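Local structure of oxysterol-binding protein homolog 3 (4IC4) at residues A[148-153]-A[370-375]; A[83-88]-A[185-190]; A[77-82]-A[160-165]. The protein transfers lipids between membranes without vesicles, carrying them in a hydrophobic pocket of its OSBP-related domain, and takes part in phosphoinositide-coupled lipid transport and sterol homeostasis. All coordinates share one frame; numbering follows the deposited sequence.

Contact 1: A[148-153]-A[370-375]; sequences PPVFAF and NEWKYI
V150 and A152, two residues apart on one strand, both meet W372 through apolar contacts. The CG1 methyl of V150 lies 4.2 Å from CD1 of W372 and equally near NE1, so it meets the pyrrole part of the indole, approaching it obliquely. V150 holds CG1 anti to its backbone N (chi1 179°), which makes this branch, not CG2, the one that meets the indole; the V150 and W372 side chains cross at about a right angle. Further along, A152 CB and W372 CB sit 4.1 Å apart, a methyl against a methylene at the root of the indole. The patch is thin, burying 108 Å² over both sides. In the fold it lays the two-stranded antiparallel hairpin of 364-368 and 371-374 against strand 150-157 of the beta barrel of the OSBP-related domain. F151 points away from the hairpin, and F151 and F153 both pack on helix 71-76, whereas A152 also touches F364 of the hairpin and W372 also touches V144 of strand 137-145. Polar links are indirect. A water donates to F153 O at 2.9 Å and to W372 O at 3.3 Å, joining the two backbones where the strands do not pair. The backbone N of W372 is taken by T165 OG1 on strand 160-172, which ties the hairpin to the barrel from one strand further on. Among ring contacts, Y374 stacks on F154, just beyond 148-153.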
ATOM      1  N   PRO A 148       2.387 -18.456   1.704  1.00 20.10           N
ATOM      2  CA  PRO A 148       1.417 -17.358   1.633  1.00 18.92           C
ATOM      3  C   PRO A 148       2.038 -16.155   0.927  1.00 16.46           C
ATOM      4  O   PRO A 148       3.255 -16.075   0.786  1.00 17.59           O
ATOM      5  CB  PRO A 148       1.133 -17.072   3.099  1.00 20.60           C
ATOM      6  CG  PRO A 148       2.477 -17.268   3.712  1.00 21.14           C
ATOM      7  CD  PRO A 148       2.966 -18.547   3.057  1.00 22.33           C
ATOM      8  N   PRO A 149       1.209 -15.204   0.477  1.00 15.54           N
ATOM      9  CA  PRO A 149       1.764 -14.032  -0.204  1.00 13.79           C
ATOM     10  C   PRO A 149       2.566 -13.151   0.745  1.00 12.37           C
ATOM     11  O   PRO A 149       2.105 -12.814   1.835  1.00 13.19           O
ATOM     12  CB  PRO A 149       0.526 -13.321  -0.727  1.00 13.76           C
ATOM     13  CG  PRO A 149      -0.493 -13.628   0.333  1.00 17.38           C
ATOM     14  CD  PRO A 149      -0.259 -15.107   0.571  1.00 17.64           C
ATOM     15  N   VAL A 150       3.775 -12.793   0.329  1.00 11.07           N
ATOM     16  CA  VAL A 150       4.629 -11.930   1.129  1.00  9.70           C
ATOM     17  C   VAL A 150       5.229 -10.895   0.193  1.00  9.77           C
ATOM     18  O   VAL A 150       5.784 -11.236  -0.854  1.00  9.31           O
ATOM     19  CB  VAL A 150       5.776 -12.709   1.817  1.00 10.04           C
ATOM     20  CG1 VAL A 150       6.647 -11.751   2.619  1.00 11.44           C
ATOM     21  CG2 VAL A 150       5.202 -13.776   2.740  1.00 12.61           C
ATOM     22  N   PHE A 151       5.100  -9.630   0.572  1.00  7.82           N
ATOM     23  CA  PHE A 151       5.619  -8.528  -0.226  1.00  8.47           C
ATOM     24  C   PHE A 151       6.661  -7.760   0.578  1.00  8.80           C
ATOM     25  O   PHE A 151       6.452  -7.452   1.757  1.00  8.83           O
ATOM     26  CB  PHE A 151       4.467  -7.603  -0.624  1.00  7.89           C
ATOM     27  CG  PHE A 151       3.315  -8.319  -1.265  1.00  8.26           C
ATOM     28  CD1 PHE A 151       3.398  -8.762  -2.582  1.00  9.08           C
ATOM     29  CD2 PHE A 151       2.153  -8.573  -0.546  1.00  9.73           C
ATOM     30  CE1 PHE A 151       2.336  -9.450  -3.177  1.00  9.88           C
ATOM     31  CE2 PHE A 151       1.081  -9.262  -1.132  1.00 10.45           C
ATOM     32  CZ  PHE A 151       1.177  -9.700  -2.450  1.00  9.03           C
ATOM     33  N   ALA A 152       7.787  -7.455  -0.058  1.00  7.48           N
ATOM     34  CA  ALA A 152       8.864  -6.727   0.606  1.00  8.18           C
ATOM     35  C   ALA A 152       9.011  -5.344  -0.000  1.00  8.44           C
ATOM     36  O   ALA A 152       8.948  -5.186  -1.223  1.00  8.24           O
ATOM     37  CB  ALA A 152      10.171  -7.503   0.484  1.00  8.25           C
ATOM     38  N   PHE A 153       9.202  -4.350   0.863  1.00  7.53           N
ATOM     39  CA  PHE A 153       9.343  -2.955   0.444  1.00  8.17           C
ATOM     40  C   PHE A 153      10.534  -2.281   1.104  1.00  9.24           C
ATOM     41  O   PHE A 153      10.830  -2.527   2.273  1.00  8.99           O
ATOM     42  CB  PHE A 153       8.101  -2.142   0.833  1.00  8.59           C
ATOM     43  CG  PHE A 153       6.847  -2.559   0.128  1.00  9.23           C
ATOM     44  CD1 PHE A 153       6.371  -1.836  -0.963  1.00 12.50           C
ATOM     45  CD2 PHE A 153       6.149  -3.687   0.542  1.00 10.72           C
ATOM     46  CE1 PHE A 153       5.214  -2.240  -1.633  1.00 12.26           C
ATOM     47  CE2 PHE A 153       4.996  -4.095  -0.122  1.00 13.29           C
ATOM     48  CZ  PHE A 153       4.532  -3.369  -1.211  1.00 12.88           C
ATOM     49  N   ASN A 370       9.075 -14.109   8.485  1.00 29.58           N
ATOM     50  CA  ASN A 370       8.300 -12.894   8.284  1.00 28.14           C
ATOM     51  C   ASN A 370       9.158 -11.637   8.184  1.00 25.80           C
ATOM     52  O   ASN A 370       8.687 -10.542   8.480  1.00 25.56           O
ATOM     53  CB  ASN A 370       7.290 -12.732   9.422  1.00 29.89           C
ATOM     54  CG  ASN A 370       6.511 -14.005   9.688  1.00 31.56           C
ATOM     55  OD1 ASN A 370       5.855 -14.543   8.797  1.00 33.09           O
ATOM     56  ND2 ASN A 370       6.582 -14.496  10.921  1.00 33.78           N
ATOM     57  N   GLU A 371      10.410 -11.784   7.762  1.00 23.49           N
ATOM     58  CA  GLU A 371      11.282 -10.624   7.637  1.00 21.03           C
ATOM     59  C   GLU A 371      12.276 -10.745   6.486  1.00 18.37           C
ATOM     60  O   GLU A 371      13.152 -11.609   6.501  1.00 16.33           O
ATOM     61  CB  GLU A 371      12.047 -10.405   8.944  1.00 25.31           C
ATOM     62  CG  GLU A 371      12.096  -8.961   9.403  1.00 30.14           C
ATOM     63  CD  GLU A 371      10.740  -8.447   9.854  1.00 32.19           C
ATOM     64  OE1 GLU A 371      10.177  -9.007  10.820  1.00 34.43           O
ATOM     65  OE2 GLU A 371      10.237  -7.482   9.244  1.00 32.97           O
ATOM     66  N   TRP A 372      12.125  -9.882   5.485  1.00 13.94           N
ATOM     67  CA  TRP A 372      13.023  -9.857   4.337  1.00 13.81           C
ATOM     68  C   TRP A 372      13.763  -8.526   4.357  1.00 12.89           C
ATOM     69  O   TRP A 372      13.282  -7.549   4.936  1.00 14.49           O
ATOM     70  CB  TRP A 372      12.243 -10.006   3.030  1.00 12.08           C
ATOM     71  CG  TRP A 372      11.711 -11.393   2.805  1.00 11.24           C
ATOM     72  CD1 TRP A 372      10.728 -12.023   3.515  1.00 12.94           C
ATOM     73  CD2 TRP A 372      12.144 -12.325   1.807  1.00 10.35           C
ATOM     74  NE1 TRP A 372      10.522 -13.289   3.022  1.00 13.29           N
ATOM     75  CE2 TRP A 372      11.377 -13.502   1.973  1.00 10.99           C
ATOM     76  CE3 TRP A 372      13.107 -12.281   0.789  1.00 11.33           C
ATOM     77  CZ2 TRP A 372      11.544 -14.628   1.155  1.00 11.10           C
ATOM     78  CZ3 TRP A 372      13.273 -13.402  -0.023  1.00 11.75           C
ATOM     79  CH2 TRP A 372      12.494 -14.560   0.167  1.00 10.78           C
ATOM     80  N   LYS A 373      14.923  -8.485   3.716  1.00 12.97           N
ATOM     81  CA  LYS A 373      15.739  -7.279   3.700  1.00 13.66           C
ATOM     82  C   LYS A 373      16.327  -6.996   2.323  1.00 12.46           C
ATOM     83  O   LYS A 373      16.737  -7.910   1.607  1.00 11.95           O
ATOM     84  CB  LYS A 373      16.858  -7.429   4.741  1.00 16.74           C
ATOM     85  CG  LYS A 373      17.819  -6.262   4.870  1.00 21.72           C
ATOM     86  CD  LYS A 373      18.761  -6.508   6.045  1.00 25.25           C
ATOM     87  CE  LYS A 373      19.807  -5.414   6.186  1.00 27.72           C
ATOM     88  NZ  LYS A 373      20.747  -5.383   5.031  1.00 31.67           N
ATOM     89  N   TYR A 374      16.357  -5.719   1.960  1.00 11.22           N
ATOM     90  CA  TYR A 374      16.902  -5.290   0.677  1.00 11.05           C
ATOM     91  C   TYR A 374      18.354  -5.742   0.522  1.00 12.50           C
ATOM     92  O   TYR A 374      19.171  -5.556   1.426  1.00 13.80           O
ATOM     93  CB  TYR A 374      16.826  -3.762   0.576  1.00 10.98           C
ATOM     94  CG  TYR A 374      17.443  -3.186  -0.680  1.00 11.44           C
ATOM     95  CD1 TYR A 374      16.776  -3.247  -1.902  1.00 12.29           C
ATOM     96  CD2 TYR A 374      18.692  -2.569  -0.644  1.00 11.41           C
ATOM     97  CE1 TYR A 374      17.337  -2.706  -3.052  1.00 10.55           C
ATOM     98  CE2 TYR A 374      19.266  -2.026  -1.793  1.00 11.54           C
ATOM     99  CZ  TYR A 374      18.582  -2.098  -2.994  1.00 11.90           C
ATOM    100  OH  TYR A 374      19.128  -1.555  -4.137  1.00 12.51           O
ATOM    101  N   ILE A 375      18.669  -6.336  -0.625  1.00 11.88           N
ATOM    102  CA  ILE A 375      20.025  -6.809  -0.903  1.00 13.64           C
ATOM    103  C   ILE A 375      20.871  -5.672  -1.462  1.00 13.97           C
ATOM    104  O   ILE A 375      20.528  -5.077  -2.481  1.00 14.91           O
ATOM    105  CB  ILE A 375      20.014  -7.967  -1.931  1.00 13.27           C
ATOM    106  CG1 ILE A 375      19.278  -9.175  -1.344  1.00 13.99           C
ATOM    107  CG2 ILE A 375      21.447  -8.348  -2.305  1.00 15.45           C
ATOM    108  CD1 ILE A 375      19.123 -10.329  -2.317  1.00 14.26           C
TER
HETATM  109  O   HOH W   1      12.172  -4.911   3.302  1.00 19.31           O

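Contact 2: A[83-88]-A[185-190]; sequences PLLTKA and LRLKFK
This is buried apolar packing of a helix on a strand: the short helix 83-88 lies against the end of strand 177-189, part of the antiparallel beta barrel of the OSBP-related domain. Two separate pairs carry it, L85 with L187 and A88 with F189. Both methyls of each leucine are engaged, CD2 of L85 standing 3.7 Å from CD2 of L187 and CD1 of L85 standing 4.1 Å from CD1 of L187. The two side chains slide past one another in opposite directions. L187 places CG anti to its backbone N (chi1 168°), which carries its methyl pair from the strand toward the helix. Around this pair, L85 also packs on W160 and on F101 of helix 94-104, and L187 on F196 and W198 of strand 195-199. F189 reaches the last turn of the helix with the far end of its ring, while its plane meets that of F196 at about 50° and P94 and T89 touch it as well. Replacing F189 by an alanine is likely to leave the A88 methyl without its partner on the strand and to open a gap between helix 83-88 and F196. The grip on A88 includes its backbone: CZ of F189 lies 3.7 Å from A88 CB, and CE2 of F189 comes within 3.9 Å of A88 O.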
ATOM      1  N   PRO A  83       6.216  13.213   2.629  1.00  9.69           N
ATOM      2  CA  PRO A  83       6.797  14.448   3.171  1.00 10.46           C
ATOM      3  C   PRO A  83       6.614  14.581   4.685  1.00 11.29           C
ATOM      4  O   PRO A  83       7.335  15.334   5.340  1.00 11.22           O
ATOM      5  CB  PRO A  83       6.078  15.540   2.386  1.00 10.86           C
ATOM      6  CG  PRO A  83       5.912  14.898   1.040  1.00 11.72           C
ATOM      7  CD  PRO A  83       5.461  13.494   1.391  1.00 11.02           C
ATOM      8  N   LEU A  84       5.645  13.859   5.242  1.00  9.84           N
ATOM      9  CA  LEU A  84       5.426  13.891   6.687  1.00  9.95           C
ATOM     10  C   LEU A  84       6.647  13.316   7.399  1.00 11.10           C
ATOM     11  O   LEU A  84       7.017  13.765   8.487  1.00 10.81           O
ATOM     12  CB  LEU A  84       4.192  13.066   7.063  1.00 10.76           C
ATOM     13  CG  LEU A  84       2.825  13.687   6.767  1.00 10.26           C
ATOM     14  CD1 LEU A  84       1.738  12.653   6.985  1.00 11.80           C
ATOM     15  CD2 LEU A  84       2.599  14.894   7.669  1.00 12.81           C
ATOM     16  N   LEU A  85       7.265  12.310   6.790  1.00 10.00           N
ATOM     17  CA  LEU A  85       8.451  11.695   7.377  1.00 10.06           C
ATOM     18  C   LEU A  85       9.613  12.674   7.322  1.00 11.63           C
ATOM     19  O   LEU A  85      10.383  12.803   8.279  1.00 11.62           O
ATOM     20  CB  LEU A  85       8.813  10.408   6.632  1.00 10.42           C
ATOM     21  CG  LEU A  85       7.734   9.323   6.686  1.00 10.13           C
ATOM     22  CD1 LEU A  85       8.197   8.097   5.914  1.00 11.21           C
ATOM     23  CD2 LEU A  85       7.430   8.974   8.140  1.00 12.33           C
ATOM     24  N   THR A  86       9.735  13.371   6.197  1.00 11.14           N
ATOM     25  CA  THR A  86      10.798  14.347   6.035  1.00 11.79           C
ATOM     26  C   THR A  86      10.613  15.456   7.073  1.00 12.32           C
ATOM     27  O   THR A  86      11.574  15.877   7.716  1.00 12.80           O
ATOM     28  CB  THR A  86      10.783  14.930   4.612  1.00 11.54           C
ATOM     29  OG1 THR A  86      10.981  13.866   3.672  1.00 11.45           O
ATOM     30  CG2 THR A  86      11.891  15.971   4.446  1.00 11.53           C
ATOM     31  N   LYS A  87       9.374  15.905   7.254  1.00 12.53           N
ATOM     32  CA  LYS A  87       9.095  16.955   8.232  1.00 13.43           C
ATOM     33  C   LYS A  87       9.399  16.452   9.639  1.00 14.36           C
ATOM     34  O   LYS A  87       9.869  17.207  10.494  1.00 15.55           O
ATOM     35  CB  LYS A  87       7.632  17.395   8.149  1.00 14.72           C
ATOM     36  CG  LYS A  87       7.267  18.493   9.137  1.00 16.91           C
ATOM     37  CD  LYS A  87       5.821  18.954   8.995  1.00 22.64           C
ATOM     38  CE  LYS A  87       5.570  19.667   7.676  1.00 25.78           C
ATOM     39  NZ  LYS A  87       5.686  18.757   6.506  1.00 27.87           N
ATOM     40  N   ALA A  88       9.135  15.171   9.872  1.00 13.44           N
ATOM     41  CA  ALA A  88       9.382  14.572  11.175  1.00 13.25           C
ATOM     42  C   ALA A  88      10.852  14.687  11.570  1.00 13.92           C
ATOM     43  O   ALA A  88      11.163  14.972  12.727  1.00 15.72           O
ATOM     44  CB  ALA A  88       8.946  13.102  11.169  1.00 12.78           C
ATOM     45  N   LEU A 185       6.090  -2.093  10.065  1.00 10.76           N
ATOM     46  CA  LEU A 185       6.728  -1.088   9.228  1.00 10.53           C
ATOM     47  C   LEU A 185       7.863  -0.555  10.091  1.00 12.05           C
ATOM     48  O   LEU A 185       7.633  -0.097  11.213  1.00 11.92           O
ATOM     49  CB  LEU A 185       5.763   0.045   8.875  1.00 14.12           C
ATOM     50  CG  LEU A 185       4.599  -0.308   7.950  1.00 17.77           C
ATOM     51  CD1 LEU A 185       3.523  -1.023   8.755  1.00 20.17           C
ATOM     52  CD2 LEU A 185       4.030   0.960   7.326  1.00 19.97           C
ATOM     53  N   ARG A 186       9.079  -0.623   9.565  1.00 11.42           N
ATOM     54  CA  ARG A 186      10.253  -0.172  10.297  1.00 11.70           C
ATOM     55  C   ARG A 186      10.851   1.072   9.668  1.00 11.25           C
ATOM     56  O   ARG A 186      11.484   1.006   8.610  1.00 12.31           O
ATOM     57  CB  ARG A 186      11.302  -1.285  10.340  1.00 14.46           C
ATOM     58  CG  ARG A 186      10.801  -2.585  10.958  1.00 18.25           C
ATOM     59  CD  ARG A 186      11.873  -3.665  10.937  1.00 22.79           C
ATOM     60  NE  ARG A 186      11.368  -4.950  11.416  1.00 26.43           N
ATOM     61  CZ  ARG A 186      10.991  -5.189  12.667  1.00 26.70           C
ATOM     62  NH1 ARG A 186      11.062  -4.229  13.580  1.00 27.12           N
ATOM     63  NH2 ARG A 186      10.540  -6.388  13.008  1.00 26.96           N
ATOM     64  N   LEU A 187      10.653   2.200  10.339  1.00 11.04           N
ATOM     65  CA  LEU A 187      11.157   3.480   9.878  1.00 10.74           C
ATOM     66  C   LEU A 187      12.441   3.838  10.616  1.00 10.45           C
ATOM     67  O   LEU A 187      12.538   3.659  11.828  1.00 13.06           O
ATOM     68  CB  LEU A 187      10.109   4.565  10.130  1.00 10.83           C
ATOM     69  CG  LEU A 187      10.536   6.025   9.985  1.00 10.82           C
ATOM     70  CD1 LEU A 187      10.841   6.332   8.529  1.00 12.75           C
ATOM     71  CD2 LEU A 187       9.425   6.927  10.511  1.00 10.51           C
ATOM     72  N   LYS A 188      13.423   4.329   9.873  1.00  9.75           N
ATOM     73  CA  LYS A 188      14.692   4.748  10.457  1.00 10.89           C
ATOM     74  C   LYS A 188      15.054   6.152   9.997  1.00 11.46           C
ATOM     75  O   LYS A 188      15.044   6.446   8.803  1.00 12.55           O
ATOM     76  CB  LYS A 188      15.827   3.803  10.048  1.00 10.45           C
ATOM     77  CG  LYS A 188      17.209   4.330  10.426  1.00 12.94           C
ATOM     78  CD  LYS A 188      18.328   3.449   9.901  1.00 15.29           C
ATOM     79  CE  LYS A 188      19.686   4.050  10.224  1.00 18.88           C
ATOM     80  NZ  LYS A 188      20.794   3.235   9.661  1.00 20.97           N
ATOM     81  N   PHE A 189      15.355   7.022  10.954  1.00 10.87           N
ATOM     82  CA  PHE A 189      15.789   8.381  10.647  1.00 11.91           C
ATOM     83  C   PHE A 189      17.271   8.249  10.299  1.00 13.21           C
ATOM     84  O   PHE A 189      18.056   7.771  11.116  1.00 14.40           O
ATOM     85  CB  PHE A 189      15.654   9.283  11.877  1.00 11.52           C
ATOM     86  CG  PHE A 189      14.294   9.888  12.060  1.00 11.81           C
ATOM     87  CD1 PHE A 189      13.199   9.433  11.330  1.00 11.60           C
ATOM     88  CD2 PHE A 189      14.103  10.919  12.979  1.00 11.66           C
ATOM     89  CE1 PHE A 189      11.935   9.998  11.516  1.00 11.94           C
ATOM     90  CE2 PHE A 189      12.850  11.486  13.171  1.00 14.18           C
ATOM     91  CZ  PHE A 189      11.763  11.028  12.439  1.00 13.14           C
ATOM     92  N   LYS A 190      17.654   8.650   9.093  1.00 13.68           N
ATOM     93  CA  LYS A 190      19.052   8.559   8.695  1.00 14.29           C
ATOM     94  C   LYS A 190      19.824   9.760   9.228  1.00 15.28           C
ATOM     95  O   LYS A 190      21.039   9.862   9.063  1.00 15.61           O
ATOM     96  CB  LYS A 190      19.160   8.456   7.172  1.00 14.88           C
ATOM     97  CG  LYS A 190      18.667   7.111   6.646  1.00 14.34           C
ATOM     98  CD  LYS A 190      18.458   7.102   5.142  1.00 15.46           C
ATOM     99  CE  LYS A 190      19.757   7.248   4.379  1.00 16.02           C
ATOM    100  NZ  LYS A 190      19.511   7.217   2.913  1.00 16.71           N
TER

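Contact 3: A[77-82]-A[160-165]; sequences ETFEYA and WECSYT
F79, C162, A82 and W160 make up this contact, in which the loop between helices 71-76 and 83-88 rests on strand 160-172 of the barrel. The loop enters at E77, whose carboxylate is held by R114 in a salt bridge and whose backbone O accepts from E80 N. T78 follows and lays its CG2 methyl over one face of the F79 ring, offset toward the rim. F79 then reaches across to the strand. Its CZ lies 3.9 Å from C162 CB, which sits at the ring edge near the ring plane, and C162 SG stands 5.3 Å from the ring centroid, 80° off the normal, an edge-on sulfur-aromatic contact. CE1 of F79 comes 4.3 Å from CZ3 of W160, at an oblique angle. F79 also opens a type I turn closed by A82 N bonding to F79 O, which brings the A82 methyl to the six-membered ring of W160, with A82 CB 4.0 Å from CZ2. The indole gets there because W160 holds CG between its backbone N and carbonyl carbon (chi1 54°). Its NE1 is hydrogen-bonded to T86 OG1 on the helix that follows, and H157 stacks on its ring. The joint is thus made of apolar contacts plus one edge-on sulfur-aromatic contact, without a hydrogen bond between the segments; the indole's one polar atom is satisfied from the helix, which probably fixes the rotation of W160.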
ATOM      1  N   GLU A  77       1.095   3.096  -1.813  1.00  8.06           N
ATOM      2  CA  GLU A  77       0.322   4.290  -1.484  1.00  8.45           C
ATOM      3  C   GLU A  77       0.536   4.657  -0.021  1.00  8.74           C
ATOM      4  O   GLU A  77       0.153   5.744   0.423  1.00  9.73           O
ATOM      5  CB  GLU A  77      -1.164   4.070  -1.785  1.00  8.26           C
ATOM      6  CG  GLU A  77      -1.435   3.914  -3.277  1.00 10.00           C
ATOM      7  CD  GLU A  77      -2.901   3.728  -3.610  1.00  9.86           C
ATOM      8  OE1 GLU A  77      -3.685   4.694  -3.471  1.00  9.36           O
ATOM      9  OE2 GLU A  77      -3.266   2.606  -4.011  1.00  9.81           O
ATOM     10  N   THR A  78       1.152   3.744   0.723  1.00  8.22           N
ATOM     11  CA  THR A  78       1.481   3.994   2.120  1.00  9.60           C
ATOM     12  C   THR A  78       2.391   5.227   2.161  1.00 10.33           C
ATOM     13  O   THR A  78       2.463   5.926   3.172  1.00  9.64           O
ATOM     14  CB  THR A  78       2.242   2.789   2.732  1.00 11.03           C
ATOM     15  OG1 THR A  78       1.340   1.687   2.887  1.00 14.36           O
ATOM     16  CG2 THR A  78       2.838   3.146   4.092  1.00 14.80           C
ATOM     17  N   PHE A  79       3.064   5.498   1.044  1.00  9.74           N
ATOM     18  CA  PHE A  79       3.995   6.620   0.951  1.00  9.66           C
ATOM     19  C   PHE A  79       3.488   7.875   0.239  1.00 10.33           C
ATOM     20  O   PHE A  79       4.266   8.775  -0.074  1.00 10.13           O
ATOM     21  CB  PHE A  79       5.298   6.128   0.309  1.00  9.83           C
ATOM     22  CG  PHE A  79       6.037   5.137   1.158  1.00 10.57           C
ATOM     23  CD1 PHE A  79       6.861   5.572   2.194  1.00 12.76           C
ATOM     24  CD2 PHE A  79       5.858   3.772   0.972  1.00 12.90           C
ATOM     25  CE1 PHE A  79       7.492   4.660   3.033  1.00 12.11           C
ATOM     26  CE2 PHE A  79       6.486   2.848   1.807  1.00 12.74           C
ATOM     27  CZ  PHE A  79       7.305   3.296   2.841  1.00 14.28           C
ATOM     28  N   GLU A  80       2.181   7.945   0.002  1.00  8.82           N
ATOM     29  CA  GLU A  80       1.603   9.114  -0.653  1.00  9.56           C
ATOM     30  C   GLU A  80       1.977  10.401   0.085  1.00  9.42           C
ATOM     31  O   GLU A  80       2.227  11.429  -0.542  1.00 11.51           O
ATOM     32  CB  GLU A  80       0.072   9.000  -0.716  1.00  9.22           C
ATOM     33  CG  GLU A  80      -0.598  10.216  -1.352  1.00  9.42           C
ATOM     34  CD  GLU A  80      -2.119  10.150  -1.348  1.00  7.14           C
ATOM     35  OE1 GLU A  80      -2.696   9.125  -0.918  1.00  9.63           O
ATOM     36  OE2 GLU A  80      -2.740  11.141  -1.786  1.00  9.87           O
ATOM     37  N   TYR A  81       2.008  10.337   1.416  1.00  9.09           N
ATOM     38  CA  TYR A  81       2.324  11.513   2.225  1.00  8.12           C
ATOM     39  C   TYR A  81       3.694  11.414   2.890  1.00  9.44           C
ATOM     40  O   TYR A  81       3.882  11.804   4.052  1.00  9.47           O
ATOM     41  CB  TYR A  81       1.225  11.722   3.274  1.00  8.67           C
ATOM     42  CG  TYR A  81      -0.153  11.897   2.671  1.00  6.81           C
ATOM     43  CD1 TYR A  81      -0.572  13.127   2.158  1.00  7.87           C
ATOM     44  CD2 TYR A  81      -1.032  10.816   2.578  1.00  8.83           C
ATOM     45  CE1 TYR A  81      -1.838  13.275   1.564  1.00  8.81           C
ATOM     46  CE2 TYR A  81      -2.292  10.955   1.989  1.00  8.60           C
ATOM     47  CZ  TYR A  81      -2.688  12.182   1.485  1.00  7.91           C
ATOM     48  OH  TYR A  81      -3.932  12.303   0.906  1.00 10.14           O
ATOM     49  N   ALA A  82       4.651  10.895   2.129  1.00  9.69           N
ATOM     50  CA  ALA A  82       6.026  10.743   2.582  1.00  9.45           C
ATOM     51  C   ALA A  82       6.634  12.035   3.139  1.00  9.89           C
ATOM     52  O   ALA A  82       7.503  11.978   4.012  1.00  9.47           O
ATOM     53  CB  ALA A  82       6.890  10.219   1.438  1.00 10.90           C
ATOM     54  N   TRP A 160      15.769   9.545   5.697  1.00  9.55           N
ATOM     55  CA  TRP A 160      15.054   8.442   6.330  1.00 10.20           C
ATOM     56  C   TRP A 160      14.886   7.296   5.357  1.00  9.86           C
ATOM     57  O   TRP A 160      15.030   7.459   4.148  1.00  9.62           O
ATOM     58  CB  TRP A 160      13.661   8.880   6.821  1.00 10.05           C
ATOM     59  CG  TRP A 160      12.793   9.535   5.763  1.00 10.42           C
ATOM     60  CD1 TRP A 160      12.607  10.875   5.576  1.00 10.00           C
ATOM     61  CD2 TRP A 160      12.020   8.879   4.744  1.00  9.85           C
ATOM     62  NE1 TRP A 160      11.768  11.096   4.507  1.00 10.92           N
ATOM     63  CE2 TRP A 160      11.394   9.889   3.978  1.00  9.80           C
ATOM     64  CE3 TRP A 160      11.797   7.536   4.404  1.00  9.94           C
ATOM     65  CZ2 TRP A 160      10.561   9.601   2.889  1.00 10.44           C
ATOM     66  CZ3 TRP A 160      10.965   7.249   3.315  1.00 11.83           C
ATOM     67  CH2 TRP A 160      10.359   8.280   2.573  1.00 10.81           C
ATOM     68  N   GLU A 161      14.607   6.120   5.898  1.00 10.13           N
ATOM     69  CA  GLU A 161      14.364   4.954   5.067  1.00 11.08           C
ATOM     70  C   GLU A 161      13.346   4.100   5.792  1.00 10.18           C
ATOM     71  O   GLU A 161      13.188   4.203   7.012  1.00 10.33           O
ATOM     72  CB  GLU A 161      15.649   4.167   4.804  1.00 12.21           C
ATOM     73  CG  GLU A 161      16.344   3.633   6.037  1.00 14.41           C
ATOM     74  CD  GLU A 161      17.539   2.770   5.684  1.00 14.99           C
ATOM     75  OE1 GLU A 161      18.399   3.230   4.901  1.00 16.83           O
ATOM     76  OE2 GLU A 161      17.618   1.633   6.192  1.00 17.86           O
ATOM     77  N   CYS A 162      12.641   3.263   5.043  1.00  9.43           N
ATOM     78  CA  CYS A 162      11.620   2.418   5.634  1.00 10.93           C
ATOM     79  C   CYS A 162      11.619   1.042   4.987  1.00 10.08           C
ATOM     80  O   CYS A 162      11.728   0.923   3.769  1.00 11.92           O
ATOM     81  CB  CYS A 162      10.250   3.077   5.455  1.00 12.31           C
ATOM     82  SG  CYS A 162       8.934   2.348   6.450  1.00 18.96           S
ATOM     83  N   SER A 163      11.518   0.007   5.817  1.00 10.34           N
ATOM     84  CA  SER A 163      11.478  -1.372   5.350  1.00 10.82           C
ATOM     85  C   SER A 163      10.148  -1.968   5.802  1.00 10.14           C
ATOM     86  O   SER A 163       9.601  -1.589   6.843  1.00 11.92           O
ATOM     87  CB  SER A 163      12.644  -2.162   5.938  1.00 12.43           C
ATOM     88  OG  SER A 163      12.583  -2.158   7.354  1.00 19.67           O
ATOM     89  N   TYR A 164       9.631  -2.906   5.019  1.00  9.26           N
ATOM     90  CA  TYR A 164       8.345  -3.508   5.328  1.00  8.25           C
ATOM     91  C   TYR A 164       8.220  -4.865   4.660  1.00  9.57           C
ATOM     92  O   TYR A 164       8.443  -4.994   3.464  1.00 11.86           O
ATOM     93  CB  TYR A 164       7.248  -2.560   4.822  1.00  8.18           C
ATOM     94  CG  TYR A 164       5.805  -2.841   5.222  1.00  9.41           C
ATOM     95  CD1 TYR A 164       5.479  -3.417   6.460  1.00 10.04           C
ATOM     96  CD2 TYR A 164       4.755  -2.383   4.411  1.00 10.98           C
ATOM     97  CE1 TYR A 164       4.146  -3.509   6.876  1.00 10.17           C
ATOM     98  CE2 TYR A 164       3.431  -2.472   4.816  1.00 11.57           C
ATOM     99  CZ  TYR A 164       3.129  -3.027   6.048  1.00 11.36           C
ATOM    100  OH  TYR A 164       1.811  -3.058   6.453  1.00 10.40           O
ATOM    101  N   THR A 165       7.897  -5.881   5.451  1.00  8.72           N
ATOM    102  CA  THR A 165       7.678  -7.235   4.946  1.00  9.71           C
ATOM    103  C   THR A 165       6.236  -7.470   5.363  1.00 10.40           C
ATOM    104  O   THR A 165       5.928  -7.519   6.558  1.00 11.47           O
ATOM    105  CB  THR A 165       8.614  -8.260   5.613  1.00  8.77           C
ATOM    106  OG1 THR A 165       9.970  -7.977   5.239  1.00 11.35           O
ATOM    107  CG2 THR A 165       8.256  -9.663   5.165  1.00 10.69           C
TER

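Strands 150-157, 160-172 and 177-189 are consecutive antiparallel neighbours in the barrel, and each brings one contact. Contacts 2 and 3, centres about 8 Å apart, share a core under the run 77-88; backbone bonds such as R186 N to S163 O (2.9 Å) probably join their strands. Contact 1 lies about 14 Å from contact 3 and about 20 Å from contact 2, centre to centre; F153 N to Y164 O (2.8 Å) is the probable backbone bond joining its strand to that of contact 3. A long, weak ion pair, E371 with R186, connects contacts 1 and 2. Contact 1 comes nearest the phosphoinositide site, the V150 side chain about 8 Å from that of H146.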